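Fibronectin-binding protein (Streptococcus pyogenes, PDB 5A0L) binds host fibronectin at the bacterial surface and carries an internal thioester in its N-terminal domain that mediates covalent attachment to the host. Local coordinates at residues P8-P13 with P59-T64; F56-P59 with N65-Y68. All coordinates share one frame; numbering follows the deposited sequence. Where two conformers were deposited one is given.

Contact 1 of 2, residues P8-P13 with P59-T64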
# COMPACT_ATOMS: atom_id res chain seq x y z
N PRO A 8 -14.11 -13.94 -0.96
CA PRO A 8 -15.42 -13.52 -1.43
C PRO A 8 -15.58 -13.76 -2.93
O PRO A 8 -14.62 -13.88 -3.68
CB PRO A 8 -15.42 -12.03 -1.11
CG PRO A 8 -13.97 -11.63 -1.17
CD PRO A 8 -13.25 -12.80 -0.58
N ASN A 9 -16.82 -13.81 -3.38
CA ASN A 9 -17.13 -13.91 -4.80
C ASN A 9 -18.27 -12.94 -5.14
O ASN A 9 -19.45 -13.24 -4.96
CB ASN A 9 -17.48 -15.34 -5.21
CG ASN A 9 -17.66 -15.49 -6.71
OD1 ASN A 9 -17.61 -14.52 -7.47
ND2 ASN A 9 -17.87 -16.72 -7.15
N PHE A 10 -17.89 -11.76 -5.63
CA PHE A 10 -18.83 -10.69 -5.97
C PHE A 10 -18.65 -10.36 -7.44
O PHE A 10 -17.54 -10.21 -7.92
CB PHE A 10 -18.57 -9.44 -5.10
CG PHE A 10 -19.10 -9.57 -3.68
CD1 PHE A 10 -18.44 -10.34 -2.76
CD2 PHE A 10 -20.25 -8.94 -3.29
CE1 PHE A 10 -18.92 -10.49 -1.48
CE2 PHE A 10 -20.74 -9.07 -2.00
CZ PHE A 10 -20.08 -9.86 -1.10
N LYS A 11 -19.74 -10.19 -8.15
CA LYS A 11 -19.71 -9.77 -9.56
C LYS A 11 -20.09 -8.29 -9.67
O LYS A 11 -21.11 -7.84 -9.14
CB LYS A 11 -20.67 -10.61 -10.41
CG LYS A 11 -20.60 -10.22 -11.90
CD LYS A 11 -20.92 -11.37 -12.85
CE LYS A 11 -22.34 -11.86 -12.68
NZ LYS A 11 -23.33 -10.90 -13.25
N SER A 12 -19.22 -7.52 -10.31
CA SER A 12 -19.47 -6.11 -10.50
C SER A 12 -20.67 -5.87 -11.42
O SER A 12 -20.84 -6.57 -12.41
CB SER A 12 -18.24 -5.47 -11.15
OG SER A 12 -18.45 -4.07 -11.35
N PRO A 13 -21.45 -4.81 -11.15
CA PRO A 13 -22.45 -4.44 -12.17
C PRO A 13 -21.87 -3.89 -13.47
O PRO A 13 -22.59 -3.82 -14.45
CB PRO A 13 -23.27 -3.34 -11.49
CG PRO A 13 -22.41 -2.82 -10.41
CD PRO A 13 -21.50 -3.95 -9.97
N PRO A 59 -15.32 -2.95 4.54
CA PRO A 59 -15.05 -4.32 4.98
C PRO A 59 -15.67 -5.34 4.05
O PRO A 59 -16.75 -5.12 3.47
CB PRO A 59 -15.69 -4.39 6.37
CG PRO A 59 -15.65 -2.98 6.87
CD PRO A 59 -15.92 -2.15 5.62
N THR A 60 -15.04 -6.49 3.93
CA THR A 60 -15.57 -7.58 3.14
C THR A 60 -17.02 -7.89 3.53
O THR A 60 -17.37 -7.91 4.71
CB THR A 60 -14.73 -8.84 3.28
OG1 THR A 60 -13.38 -8.48 3.50
CG2 THR A 60 -14.88 -9.71 2.04
N TYR A 61 -17.85 -8.11 2.50
CA TYR A 61 -19.23 -8.58 2.70
C TYR A 61 -20.17 -7.46 3.17
O TYR A 61 -21.32 -7.72 3.52
CB TYR A 61 -19.36 -9.85 3.58
CG TYR A 61 -18.48 -10.98 3.14
CD1 TYR A 61 -18.77 -11.73 1.99
CD2 TYR A 61 -17.34 -11.30 3.85
CE1 TYR A 61 -17.94 -12.77 1.57
CE2 TYR A 61 -16.51 -12.34 3.45
CZ TYR A 61 -16.82 -13.07 2.32
OH TYR A 61 -16.00 -14.12 1.89
N SER A 62 -19.71 -6.22 3.14
CA SER A 62 -20.55 -5.04 3.41
C SER A 62 -21.71 -4.98 2.42
O SER A 62 -21.71 -5.65 1.37
CB SER A 62 -19.75 -3.71 3.33
OG SER A 62 -18.79 -3.56 4.37
N THR A 63 -22.71 -4.18 2.78
CA THR A 63 -23.84 -3.93 1.86
C THR A 63 -23.50 -2.99 0.70
O THR A 63 -24.27 -2.91 -0.24
CB THR A 63 -25.04 -3.32 2.59
OG1 THR A 63 -24.65 -2.13 3.29
CG2 THR A 63 -25.60 -4.33 3.58
N THR A 64 -22.38 -2.30 0.83
CA THR A 64 -21.78 -1.46 -0.18
C THR A 64 -20.47 -2.13 -0.58
O THR A 64 -19.65 -2.43 0.29
CB THR A 64 -21.41 -0.08 0.45
OG1 THR A 64 -22.58 0.57 1.00
CG2 THR A 64 -20.70 0.78 -0.46

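Contact 2 of 2, residues F56-P59 with N65-Y68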
# COMPACT_ATOMS: atom_id res chain seq x y z
N PHE A 56 -11.21 4.44 2.33
CA PHE A 56 -10.76 3.07 2.21
C PHE A 56 -11.88 2.18 1.73
O PHE A 56 -13.08 2.44 2.04
CB PHE A 56 -10.24 2.54 3.56
CG PHE A 56 -8.76 2.85 3.83
CD1 PHE A 56 -8.29 4.13 4.01
CD2 PHE A 56 -7.84 1.84 3.81
CE1 PHE A 56 -6.94 4.38 4.23
CE2 PHE A 56 -6.50 2.09 4.03
CZ PHE A 56 -6.08 3.34 4.28
N PRO A 57 -11.57 1.13 1.01
CA PRO A 57 -12.59 0.12 0.70
C PRO A 57 -13.31 -0.35 1.97
O PRO A 57 -12.74 -0.45 3.05
CB PRO A 57 -11.78 -1.05 0.12
CG PRO A 57 -10.59 -0.37 -0.47
CD PRO A 57 -10.24 0.73 0.51
N ARG A 58 -14.62 -0.61 1.81
CA ARG A 58 -15.45 -1.16 2.87
C ARG A 58 -14.97 -2.56 3.31
O ARG A 58 -14.37 -3.29 2.53
CB ARG A 58 -16.91 -1.22 2.41
CG ARG A 58 -17.52 0.14 2.05
CD ARG A 58 -17.29 1.17 3.16
NE ARG A 58 -17.87 0.75 4.44
CZ ARG A 58 -17.34 0.98 5.63
NH1 ARG A 58 -16.17 1.61 5.75
NH2 ARG A 58 -17.95 0.54 6.72
N PRO A 59 -15.32 -2.95 4.54
CA PRO A 59 -15.05 -4.32 4.98
C PRO A 59 -15.67 -5.34 4.05
O PRO A 59 -16.75 -5.12 3.47
CB PRO A 59 -15.69 -4.39 6.37
CG PRO A 59 -15.65 -2.98 6.87
CD PRO A 59 -15.92 -2.15 5.62
N ASN A 65 -20.30 -2.38 -1.87
CA ASN A 65 -19.11 -3.06 -2.40
C ASN A 65 -18.34 -2.19 -3.40
O ASN A 65 -18.94 -1.51 -4.22
CB ASN A 65 -19.48 -4.36 -3.06
CG ASN A 65 -20.30 -5.27 -2.12
OD1 ASN A 65 -21.41 -5.64 -2.45
ND2 ASN A 65 -19.81 -5.48 -0.91
N ASN A 66 -17.03 -2.26 -3.31
CA ASN A 66 -16.12 -1.48 -4.11
C ASN A 66 -15.55 -2.32 -5.25
O ASN A 66 -14.93 -3.36 -5.00
CB ASN A 66 -15.01 -0.93 -3.23
CG ASN A 66 -15.50 -0.08 -2.12
OD1 ASN A 66 -15.56 -0.48 -0.95
ND2 ASN A 66 -15.91 1.12 -2.47
N PHE A 67 -15.74 -1.84 -6.48
CA PHE A 67 -15.23 -2.49 -7.65
C PHE A 67 -14.18 -1.62 -8.36
O PHE A 67 -14.21 -0.40 -8.23
CB PHE A 67 -16.38 -2.90 -8.60
CG PHE A 67 -17.25 -3.96 -7.99
CD1 PHE A 67 -16.82 -5.28 -7.91
CD2 PHE A 67 -18.47 -3.63 -7.42
CE1 PHE A 67 -17.63 -6.26 -7.30
CE2 PHE A 67 -19.27 -4.61 -6.83
CZ PHE A 67 -18.84 -5.91 -6.78
N TYR A 68 -13.32 -2.30 -9.12
CA TYR A 68 -12.11 -1.71 -9.64
C TYR A 68 -11.76 -2.26 -11.01
O TYR A 68 -11.98 -3.43 -11.33
CB TYR A 68 -10.97 -2.06 -8.66
CG TYR A 68 -11.02 -1.34 -7.37
CD1 TYR A 68 -10.36 -0.12 -7.23
CD2 TYR A 68 -11.69 -1.87 -6.25
CE1 TYR A 68 -10.42 0.60 -6.09
CE2 TYR A 68 -11.77 -1.12 -5.08
CZ TYR A 68 -11.11 0.14 -5.01
OH TYR A 68 -11.12 0.88 -3.83
O HOH W 1 -17.15 -4.84 0.72

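Contact 1 of 2, residues P8-P13 with P59-T64
Apolar contacts of Pro8 and Phe10 with Tyr61 join the N-terminal segment 8-13 to the turn at 59-64. The Pro8 ring crosses the phenol at about a right angle, its CB 3.8 Å from Tyr61 CE1, and Tyr61 OH approaches Pro8 CA to 3.4 Å in a van der Waals contact. Pro8 also meets Thr60, its CG 3.8 Å from the methyl CG2 of Thr60. That methyl is anti to the backbone N of Thr60 and also lies over one face of the Tyr61 ring, displaced toward its rim.

The aromatic pair is oblique: the Phe10 and Tyr61 planes meet at 51°, with centroids 5.9 Å apart. Tyr61 CD1 comes in at the edge of the Phe10 ring, 3.7 Å from Phe10 CE1.

Pro59 to Ser62 form a type II beta turn, which presents Tyr61 at its third position with a positive phi of 77°. The loop precedes strand 66-72 of the antiparallel barrel, and Tyr20 of strand 19-23 holds the turn through its OH, bonded to Tyr61 N.

Among the polar groups, Pro59 O accepts the turn's bond from Ser62 N. In one of two conformers Ser62 OG also bonds to Pro59 O, at 2.7 Å and from the same face of its plane as Ser62 N. Pro8 O is bonded to Asn38 ND2.

Contact 2 of 2, residues F56-P59 with N65-Y68
The amide of Arg58 donates to the side-chain oxygen of Asn66, with Arg58 N 2.9 Å from Asn66 OD1 and a nearly straight N-H...O angle of 165°. This bond fastens the loop after strand 45-49 to segment 65-68, which runs into strand 66-72 of the six-stranded antiparallel barrel. With CG anti to its carbonyl carbon (chi1 -58°), Asn66 extends its amide toward Arg58, and the donor sits 26° from the amide plane of Asn66. Carbon atoms close round the same oxygen: Pro57 CA at 3.5 Å and, in one of two Arg58 conformers, Arg58 CG at 3.6 Å from Asn66 OD1.

Beyond CG, the Arg58 chain in this conformer bends at chi2 and chi3 and leads away from Asn66. Its guanidinium there lies with one face over Pro59 CD, which sits 3.4 Å from the plane. A water lies 2.8 Å from Pro59 O and accepts from Asn65 ND2, which is also bonded to Ser62 O.

Deeper in, Tyr68 crosses the Pro57 ring at about a right angle. Its hydroxyl is bonded to the backbone oxygen of Gln201, while Tyr68 OH also touches Pro57 CG at 3.6 Å.

In the fold
Contacts 1 and 2 share Pro59, and their centres lie about 8 Å apart on the same side of the chain's centre. Contact 2 draws residues 56-59, within the loop after strand 45-49, against residues 65-68, and contact 1 places the N-terminal segment against the turn that lies between those two segments along the chain. They touch where Phe10 CE2 lies 3.5 Å from Asn65 OD1 and where Ser12 CB packs 3.5 Å from Phe67 CD1. Strand 19-23 serves both: Asp23 makes backbone bonds with Arg58 and Thr60, and Gly21 with Asn66. The Arg58 side chain, in the conformer given, lies about 6 Å from a bound zinc ion, and that of Thr60 about 12 Å from a bound zinc ion.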